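Local structure of salicylate 5-hydroxylase, large oxygenase component (Ralstonia sp., 7C8Z) at residues 227-235 with 344-354; 243-251 with 384-392. The protein hydroxylates salicylate at carbon 5 to give gentisate, as the iron- and Rieske-cluster-containing oxygenase component of an NADH-dependent multicomponent system. All blocks are in the same frame, centred on the assembly; numbering follows the deposited sequence.

Contact 1 of 2, residues 227-235 with 344-354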
loop_
_atom_site.group_PDB
_atom_site.type_symbol
_atom_site.label_atom_id
_atom_site.label_comp_id
_atom_site.label_asym_id
_atom_site.label_seq_id
_atom_site.Cartn_x
_atom_site.Cartn_y
_atom_site.Cartn_z
ATOM N N ILE A 227 8.327 4.307 -11.936
ATOM C CA ILE A 227 8.926 5.592 -11.590
ATOM C C ILE A 227 7.794 6.548 -11.231
ATOM O O ILE A 227 6.957 6.858 -12.089
ATOM C CB ILE A 227 9.779 6.150 -12.742
ATOM C CG1 ILE A 227 10.785 5.099 -13.213
ATOM C CG2 ILE A 227 10.510 7.410 -12.301
ATOM C CD1 ILE A 227 11.670 5.563 -14.335
ATOM N N PRO A 228 7.733 7.039 -9.999
ATOM C CA PRO A 228 6.627 7.910 -9.557
ATOM C C PRO A 228 6.803 9.365 -9.984
ATOM O O PRO A 228 6.946 10.274 -9.156
ATOM C CB PRO A 228 6.662 7.740 -8.030
ATOM C CG PRO A 228 7.671 6.660 -7.743
ATOM C CD PRO A 228 8.600 6.638 -8.885
ATOM N N GLY A 229 6.806 9.591 -11.305
ATOM C CA GLY A 229 6.818 10.932 -11.851
ATOM C C GLY A 229 5.972 11.000 -13.107
ATOM O O GLY A 229 5.616 9.971 -13.691
ATOM N N ASN A 230 5.678 12.229 -13.538
ATOM C CA ASN A 230 4.891 12.403 -14.752
ATOM C C ASN A 230 5.646 11.849 -15.950
ATOM O O ASN A 230 6.854 12.057 -16.095
ATOM C CB ASN A 230 4.557 13.876 -14.979
ATOM C CG ASN A 230 3.569 14.081 -16.116
ATOM O OD1 ASN A 230 3.959 14.237 -17.271
ATOM N ND2 ASN A 230 2.282 14.079 -15.793
ATOM N N TRP A 231 4.912 11.169 -16.832
ATOM C CA TRP A 231 5.541 10.440 -17.929
ATOM C C TRP A 231 6.363 11.354 -18.824
ATOM O O TRP A 231 7.395 10.930 -19.359
ATOM C CB TRP A 231 4.476 9.711 -18.742
ATOM C CG TRP A 231 3.576 10.641 -19.481
ATOM C CD1 TRP A 231 2.425 11.211 -19.019
ATOM C CD2 TRP A 231 3.759 11.124 -20.813
ATOM N NE1 TRP A 231 1.878 12.018 -19.985
ATOM C CE2 TRP A 231 2.678 11.983 -21.097
ATOM C CE3 TRP A 231 4.733 10.916 -21.793
ATOM C CZ2 TRP A 231 2.543 12.631 -22.320
ATOM C CZ3 TRP A 231 4.597 11.559 -23.008
ATOM C CH2 TRP A 231 3.510 12.407 -23.262
ATOM N N LYS A 232 5.919 12.603 -19.004
ATOM C CA LYS A 232 6.649 13.552 -19.841
ATOM C C LYS A 232 8.096 13.699 -19.388
ATOM O O LYS A 232 9.005 13.854 -20.217
ATOM C CB LYS A 232 5.940 14.905 -19.830
ATOM C CG LYS A 232 4.566 14.881 -20.477
ATOM C CD LYS A 232 4.063 16.283 -20.778
ATOM C CE LYS A 232 3.683 17.014 -19.501
ATOM N NZ LYS A 232 2.383 16.549 -18.935
ATOM N N LEU A 233 8.333 13.621 -18.073
ATOM C CA LEU A 233 9.686 13.771 -17.547
ATOM C C LEU A 233 10.644 12.744 -18.136
ATOM O O LEU A 233 11.848 13.004 -18.227
ATOM C CB LEU A 233 9.673 13.657 -16.026
ATOM C CG LEU A 233 9.150 14.883 -15.290
ATOM C CD1 LEU A 233 9.120 14.618 -13.795
ATOM C CD2 LEU A 233 10.004 16.090 -15.614
ATOM N N MET A 234 10.138 11.582 -18.553
ATOM C CA MET A 234 11.015 10.605 -19.188
ATOM C C MET A 234 11.407 11.062 -20.585
ATOM O O MET A 234 12.589 11.030 -20.952
ATOM C CB MET A 234 10.344 9.233 -19.233
ATOM C CG MET A 234 11.225 8.138 -19.825
ATOM S SD MET A 234 12.933 8.218 -19.249
ATOM C CE MET A 234 12.825 7.407 -17.654
ATOM N N GLN A 235 10.428 11.517 -21.370
ATOM C CA GLN A 235 10.738 12.068 -22.686
ATOM C C GLN A 235 11.740 13.207 -22.572
ATOM O O GLN A 235 12.796 13.191 -23.219
ATOM C CB GLN A 235 9.451 12.522 -23.376
ATOM C CG GLN A 235 8.629 11.365 -23.925
ATOM C CD GLN A 235 9.234 10.775 -25.190
ATOM O OE1 GLN A 235 10.119 11.372 -25.806
ATOM N NE2 GLN A 235 8.761 9.593 -25.580
ATOM N N ILE A 344 7.267 3.525 -22.284
ATOM C CA ILE A 344 6.591 4.331 -21.270
ATOM C C ILE A 344 5.134 3.899 -21.187
ATOM O O ILE A 344 4.428 3.865 -22.201
ATOM C CB ILE A 344 6.686 5.830 -21.596
ATOM C CG1 ILE A 344 8.131 6.309 -21.567
ATOM C CG2 ILE A 344 5.854 6.646 -20.608
ATOM C CD1 ILE A 344 8.261 7.751 -21.932
ATOM N N GLN A 345 4.671 3.606 -19.972
ATOM C CA GLN A 345 3.312 3.130 -19.725
ATOM C C GLN A 345 2.734 3.976 -18.599
ATOM O O GLN A 345 2.952 3.686 -17.415
ATOM C CB GLN A 345 3.315 1.646 -19.377
ATOM C CG GLN A 345 4.248 0.824 -20.261
ATOM C CD GLN A 345 4.258 -0.648 -19.909
ATOM O OE1 GLN A 345 3.873 -1.034 -18.810
ATOM N NE2 GLN A 345 4.687 -1.479 -20.847
ATOM N N PRO A 346 2.003 5.036 -18.929
ATOM C CA PRO A 346 1.586 5.987 -17.894
ATOM C C PRO A 346 0.509 5.418 -16.979
ATOM O O PRO A 346 -0.274 4.544 -17.359
ATOM C CB PRO A 346 1.058 7.177 -18.704
ATOM C CG PRO A 346 0.611 6.569 -20.006
ATOM C CD PRO A 346 1.547 5.426 -20.275
ATOM N N ASN A 347 0.485 5.931 -15.747
ATOM C CA ASN A 347 -0.509 5.540 -14.744
ATOM C C ASN A 347 -0.783 6.783 -13.896
ATOM O O ASN A 347 -0.077 7.054 -12.923
ATOM C CB ASN A 347 -0.025 4.374 -13.896
ATOM C CG ASN A 347 -0.176 3.044 -14.600
ATOM O OD1 ASN A 347 0.813 2.376 -14.917
ATOM N ND2 ASN A 347 -1.418 2.652 -14.861
ATOM N N GLY A 348 -1.802 7.536 -14.287
ATOM C CA GLY A 348 -2.095 8.796 -13.633
ATOM C C GLY A 348 -1.029 9.833 -13.942
ATOM O O GLY A 348 0.009 9.556 -14.539
ATOM N N HIS A 349 -1.280 11.052 -13.463
ATOM C CA HIS A 349 -0.373 12.162 -13.733
ATOM C C HIS A 349 0.948 12.040 -12.985
ATOM O O HIS A 349 1.904 12.745 -13.328
ATOM C CB HIS A 349 -1.041 13.487 -13.373
ATOM C CG HIS A 349 -1.011 13.802 -11.909
ATOM N ND1 HIS A 349 -2.077 13.547 -11.074
ATOM C CD2 HIS A 349 -0.049 14.355 -11.133
ATOM C CE1 HIS A 349 -1.771 13.928 -9.845
ATOM N NE2 HIS A 349 -0.545 14.421 -9.854
ATOM N N GLY A 350 1.024 11.190 -11.968
ATOM C CA GLY A 350 2.196 11.194 -11.116
ATOM C C GLY A 350 3.025 9.926 -11.096
ATOM O O GLY A 350 3.825 9.741 -10.175
ATOM N N SER A 351 2.858 9.049 -12.085
ATOM C CA SER A 351 3.626 7.810 -12.123
ATOM C C SER A 351 3.612 7.235 -13.530
ATOM O O SER A 351 2.702 7.499 -14.321
ATOM C CB SER A 351 3.081 6.776 -11.133
ATOM O OG SER A 351 3.696 5.516 -11.340
ATOM N N PHE A 352 4.631 6.434 -13.829
ATOM C CA PHE A 352 4.644 5.693 -15.081
ATOM C C PHE A 352 5.517 4.460 -14.919
ATOM O O PHE A 352 6.516 4.477 -14.196
ATOM C CB PHE A 352 5.133 6.550 -16.261
ATOM C CG PHE A 352 6.607 6.874 -16.230
ATOM C CD1 PHE A 352 7.072 8.006 -15.570
ATOM C CD2 PHE A 352 7.527 6.065 -16.889
ATOM C CE1 PHE A 352 8.425 8.314 -15.552
ATOM C CE2 PHE A 352 8.879 6.366 -16.875
ATOM C CZ PHE A 352 9.329 7.493 -16.204
ATOM N N ASP A 353 5.120 3.388 -15.600
ATOM C CA ASP A 353 5.930 2.188 -15.702
ATOM C C ASP A 353 6.869 2.300 -16.897
ATOM O O ASP A 353 6.562 2.951 -17.902
ATOM C CB ASP A 353 5.047 0.945 -15.841
ATOM C CG ASP A 353 4.289 0.610 -14.558
ATOM O OD1 ASP A 353 4.618 1.165 -13.485
ATOM O OD2 ASP A 353 3.359 -0.222 -14.625
ATOM N N PHE A 354 8.020 1.651 -16.779
ATOM C CA PHE A 354 9.106 1.792 -17.740
ATOM C C PHE A 354 9.666 0.400 -17.978
ATOM O O PHE A 354 10.228 -0.211 -17.058
ATOM C CB PHE A 354 10.184 2.739 -17.221
ATOM C CG PHE A 354 10.972 3.428 -18.301
ATOM C CD1 PHE A 354 10.334 4.014 -19.384
ATOM C CD2 PHE A 354 12.352 3.509 -18.215
ATOM C CE1 PHE A 354 11.061 4.656 -20.372
ATOM C CE2 PHE A 354 13.084 4.148 -19.197
ATOM C CZ PHE A 354 12.436 4.729 -20.276
HETATM O O HOH W 1 2.061 9.615 -15.804
#
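Ile227 and Phe352 form an antiparallel hydrogen-bonded pair where strand 217-227, at the edge of the catalytic-domain sheet within this chain, ends beside the hairpin of strands 338-346 and 352-361. Ile227 N donates to Phe352 O, and Phe352 N returns the bond to Ile227 O, each at 2.9 Å. Their side chains lie side by side on the same sheet face. The aromatic ring receives Ile227 CB over one face, 4.0 Å from its centroid, while Ile227 CD1 packs on Phe352 CZ. Phe352 CG sits between its own backbone N and carbonyl carbon (chi1 71°), a rotation that turns the ring toward helix 232-238, where Met234 CB meets Phe352 CZ at 3.6 Å.

Beyond Pro228, the centre of an inverse gamma turn, the chain leaves the sheet. Asn230 ND2 donates to His349 O (2.8 Å, 147° at the hydrogen), tying the helix approach to the type I turn Gly348-Ser351. The other end of that amide works within its own segment: Asn230 OD1 accepts from Lys232 N at 3.1 Å from above the carbonyl plane, a capping bond.

From the helix, Met234 CG reaches Ile344 CD1, and its bent chain carries CE over one face of the Phe354 ring, 3.9 Å from the centroid, with SD oblique to the same ring in a Met-aromatic contact. Trp231 CB rests on Ile344 CG2; its indole leads away toward Tyr55 and Phe63 of helix 52-63. This strand-to-helix connection folds a capped helix over an antiparallel sheet, within the catalytic domain of a ring-hydroxylating oxygenase alpha subunit.

Contact 2 of 2, residues 243-251 with 384-392. With FE (Fe (III) ion), chain J.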
loop_
_atom_site.group_PDB
_atom_site.type_symbol
_atom_site.label_atom_id
_atom_site.label_comp_id
_atom_site.label_asym_id
_atom_site.label_seq_id
_atom_site.Cartn_x
_atom_site.Cartn_y
_atom_site.Cartn_z
ATOM N N HIS A 243 22.593 17.137 -19.493
ATOM C CA HIS A 243 22.570 16.509 -18.175
ATOM C C HIS A 243 23.490 15.291 -18.041
ATOM O O HIS A 243 24.096 15.126 -16.975
ATOM C CB HIS A 243 21.129 16.129 -17.803
ATOM C CG HIS A 243 20.757 14.717 -18.140
ATOM N ND1 HIS A 243 20.041 14.388 -19.270
ATOM C CD2 HIS A 243 20.992 13.551 -17.492
ATOM C CE1 HIS A 243 19.859 13.081 -19.309
ATOM N NE2 HIS A 243 20.428 12.549 -18.243
ATOM N N PRO A 244 23.652 14.427 -19.065
ATOM C CA PRO A 244 24.444 13.199 -18.838
ATOM C C PRO A 244 25.867 13.446 -18.370
ATOM O O PRO A 244 26.366 12.708 -17.512
ATOM C CB PRO A 244 24.413 12.507 -20.209
ATOM C CG PRO A 244 23.186 13.015 -20.859
ATOM C CD PRO A 244 23.106 14.445 -20.437
ATOM N N GLY A 245 26.536 14.466 -18.899
ATOM C CA GLY A 245 27.882 14.760 -18.445
ATOM C C GLY A 245 27.952 15.396 -17.074
ATOM O O GLY A 245 29.057 15.587 -16.553
ATOM N N LEU A 246 26.805 15.729 -16.484
ATOM C CA LEU A 246 26.746 16.361 -15.174
ATOM C C LEU A 246 26.033 15.523 -14.127
ATOM O O LEU A 246 26.362 15.632 -12.943
ATOM C CB LEU A 246 26.052 17.731 -15.268
ATOM C CG LEU A 246 26.642 18.737 -16.265
ATOM C CD1 LEU A 246 25.756 19.971 -16.373
ATOM C CD2 LEU A 246 28.059 19.121 -15.876
ATOM N N LEU A 247 25.071 14.691 -14.528
ATOM C CA LEU A 247 24.331 13.858 -13.589
ATOM C C LEU A 247 25.005 12.501 -13.407
ATOM O O LEU A 247 25.313 12.109 -12.277
ATOM C CB LEU A 247 22.884 13.686 -14.071
ATOM C CG LEU A 247 22.002 12.668 -13.344
ATOM C CD1 LEU A 247 21.468 13.279 -12.068
ATOM C CD2 LEU A 247 20.854 12.211 -14.234
ATOM N N HIS A 248 25.244 11.783 -14.506
ATOM C CA HIS A 248 25.891 10.471 -14.472
ATOM C C HIS A 248 27.397 10.667 -14.355
ATOM O O HIS A 248 28.086 10.874 -15.356
ATOM C CB HIS A 248 25.553 9.661 -15.720
ATOM C CG HIS A 248 24.093 9.612 -16.035
ATOM N ND1 HIS A 248 23.128 9.408 -15.073
ATOM C CD2 HIS A 248 23.432 9.739 -17.210
ATOM C CE1 HIS A 248 21.936 9.414 -15.642
ATOM N NE2 HIS A 248 22.093 9.612 -16.938
ATOM N N THR A 249 27.926 10.575 -13.134
ATOM C CA THR A 249 29.358 10.733 -12.910
ATOM C C THR A 249 30.140 9.472 -13.252
ATOM O O THR A 249 31.266 9.297 -12.770
ATOM C CB THR A 249 29.636 11.149 -11.463
ATOM O OG1 THR A 249 28.724 10.477 -10.585
ATOM C CG2 THR A 249 29.491 12.666 -11.301
ATOM N N TRP A 250 29.568 8.614 -14.095
ATOM C CA TRP A 250 30.205 7.389 -14.556
ATOM C C TRP A 250 30.537 7.577 -16.027
ATOM O O TRP A 250 30.259 6.706 -16.855
ATOM C CB TRP A 250 29.279 6.182 -14.350
ATOM C CG TRP A 250 29.969 4.890 -13.953
ATOM C CD1 TRP A 250 30.115 4.394 -12.687
ATOM C CD2 TRP A 250 30.576 3.927 -14.831
ATOM N NE1 TRP A 250 30.786 3.194 -12.721
ATOM C CE2 TRP A 250 31.078 2.884 -14.023
ATOM C CE3 TRP A 250 30.748 3.848 -16.217
ATOM C CZ2 TRP A 250 31.740 1.777 -14.557
ATOM C CZ3 TRP A 250 31.405 2.750 -16.746
ATOM C CH2 TRP A 250 31.893 1.728 -15.917
ATOM N N PHE A 251 31.115 8.729 -16.353
ATOM C CA PHE A 251 31.471 9.071 -17.723
ATOM C C PHE A 251 32.877 9.673 -17.743
ATOM O O PHE A 251 33.271 10.395 -16.821
ATOM C CB PHE A 251 30.458 10.058 -18.323
ATOM C CG PHE A 251 29.162 9.421 -18.764
ATOM C CD1 PHE A 251 29.116 8.091 -19.149
ATOM C CD2 PHE A 251 27.986 10.159 -18.793
ATOM C CE1 PHE A 251 27.922 7.502 -19.552
ATOM C CE2 PHE A 251 26.788 9.577 -19.195
ATOM C CZ PHE A 251 26.757 8.246 -19.576
ATOM N N PHE A 384 24.593 1.547 -13.551
ATOM C CA PHE A 384 25.486 2.603 -13.084
ATOM C C PHE A 384 25.054 3.975 -13.588
ATOM O O PHE A 384 25.313 4.988 -12.931
ATOM C CB PHE A 384 26.922 2.312 -13.526
ATOM C CG PHE A 384 27.578 1.197 -12.761
ATOM C CD1 PHE A 384 27.893 1.351 -11.422
ATOM C CD2 PHE A 384 27.881 -0.004 -13.380
ATOM C CE1 PHE A 384 28.497 0.328 -10.716
ATOM C CE2 PHE A 384 28.481 -1.033 -12.677
ATOM C CZ PHE A 384 28.792 -0.866 -11.346
ATOM N N VAL A 385 24.367 4.025 -14.725
ATOM C CA VAL A 385 23.951 5.275 -15.332
ATOM C C VAL A 385 22.449 5.503 -15.193
ATOM O O VAL A 385 22.011 6.629 -14.953
ATOM C CB VAL A 385 24.383 5.313 -16.818
ATOM C CG1 VAL A 385 23.588 6.352 -17.607
ATOM C CG2 VAL A 385 25.885 5.563 -16.935
ATOM N N SER A 386 21.645 4.443 -15.288
ATOM C CA SER A 386 20.215 4.634 -15.501
ATOM C C SER A 386 19.417 4.866 -14.219
ATOM O O SER A 386 18.342 5.474 -14.279
ATOM C CB SER A 386 19.651 3.432 -16.255
ATOM O OG SER A 386 20.046 3.468 -17.614
ATOM N N ALA A 387 19.896 4.403 -13.062
ATOM C CA ALA A 387 19.132 4.590 -11.827
ATOM C C ALA A 387 18.957 6.068 -11.485
ATOM O O ALA A 387 17.883 6.484 -11.015
ATOM C CB ALA A 387 19.810 3.847 -10.674
ATOM N N ASP A 388 20.002 6.872 -11.720
ATOM C CA ASP A 388 19.919 8.317 -11.512
ATOM C C ASP A 388 18.716 8.921 -12.227
ATOM O O ASP A 388 18.084 9.852 -11.714
ATOM C CB ASP A 388 21.210 8.990 -11.984
ATOM C CG ASP A 388 22.437 8.500 -11.234
ATOM O OD1 ASP A 388 22.319 8.193 -10.030
ATOM O OD2 ASP A 388 23.525 8.433 -11.847
ATOM N N ASP A 389 18.389 8.409 -13.416
ATOM C CA ASP A 389 17.317 9.000 -14.210
ATOM C C ASP A 389 15.977 8.870 -13.500
ATOM O O ASP A 389 15.255 9.860 -13.320
ATOM C CB ASP A 389 17.269 8.346 -15.589
ATOM C CG ASP A 389 18.506 8.640 -16.410
ATOM O OD1 ASP A 389 18.931 9.818 -16.438
ATOM O OD2 ASP A 389 19.058 7.697 -17.021
ATOM N N GLY A 390 15.620 7.650 -13.104
ATOM C CA GLY A 390 14.402 7.462 -12.337
ATOM C C GLY A 390 14.399 8.265 -11.051
ATOM O O GLY A 390 13.373 8.841 -10.667
ATOM N N GLU A 391 15.551 8.331 -10.372
ATOM C CA GLU A 391 15.600 9.091 -9.125
ATOM C C GLU A 391 15.256 10.561 -9.361
ATOM O O GLU A 391 14.376 11.121 -8.692
ATOM C CB GLU A 391 16.976 8.953 -8.474
ATOM C CG GLU A 391 17.403 7.515 -8.151
ATOM C CD GLU A 391 16.705 6.909 -6.940
ATOM O OE1 GLU A 391 15.503 7.176 -6.719
ATOM O OE2 GLU A 391 17.375 6.158 -6.201
ATOM N N VAL A 392 15.916 11.193 -10.338
ATOM C CA VAL A 392 15.696 12.622 -10.554
ATOM C C VAL A 392 14.300 12.873 -11.104
ATOM O O VAL A 392 13.710 13.927 -10.838
ATOM C CB VAL A 392 16.780 13.248 -11.460
ATOM C CG1 VAL A 392 18.160 13.003 -10.881
ATOM C CG2 VAL A 392 16.682 12.740 -12.902
HETATM FE FE FE J . 20.326 10.265 -18.085
HETATM O O HOH W 2 21.750 9.192 -19.463
#
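His248 and Asp389, with His243, hold the mononuclear iron in the facial triad of two histidines and one carboxylate known from Rieske oxygenases. The metal bonds come first: His243 NE2 lies 2.3 Å from the iron, while His248 NE2, Asp389 OD1 and a water are each at 2.2 Å. Asp389 OD2 stays 3.1 Å from the iron, so the carboxylate binds essentially through one oxygen, and its plane stands 84° from both imidazole rings. Asn237 gives Asp389 OD1 a further, weak hydrogen bond.

Among the second-shell polar contacts, His248 ND1 points at Asp388 OD2 in a long, weak hydrogen bond of 3.4 Å, straight at 166°, with ring and carboxylate nearly coplanar; this probably helps to fix the turn of the imidazole. The corresponding nitrogen of the other histidine, His243 ND1, bonds to the backbone O of Asp240.

The apolar contacts lie beside the ligands. With chi1 at 161°, Val385 puts CG1 opposite its own amide nitrogen and over one face of the His248 ring, 3.6 Å from its centroid, and CG2 turns to Phe251 CE1. Leu247 and Val392 meet tip to tip through their methyls.

At the subunit interface, Gln134 of a second copy donates to Leu246 O and its His133 packs on His243, placing Rieske cluster residues beside an iron ligand, consistent with electron transfer between neighbouring subunits, as in related oxygenases.

One aromatic pair remains: the five-membered ring of Trp250 and the Phe384 ring form an offset stack, with Phe384 CB almost directly above the Trp250 pyrrole centroid at 3.9 Å.

How the contacts relate
Both contacts are buried in the catalytic domain, yet contact 1 lies nearer the middle of the chain, with centres about 18 Å apart. Helix 387-402 serves both: its first turns belong to contact 2, while Ile393, just beyond, packs on Met234 of contact 1. The two meet directly where Ile227 CG2 touches Gly390 O, and nearest side-chain atoms of Met234 and Asp389 are about 5 Å apart, so the apolar cluster of contact 1 lies close to an iron ligand. Contact 1 relies on sheet hydrogen bonds, capping, CH-pi and Met-aromatic contacts; contact 2 is organised by metal coordination and also touches a second copy of this protein, whereas both pack on the chain of another protein.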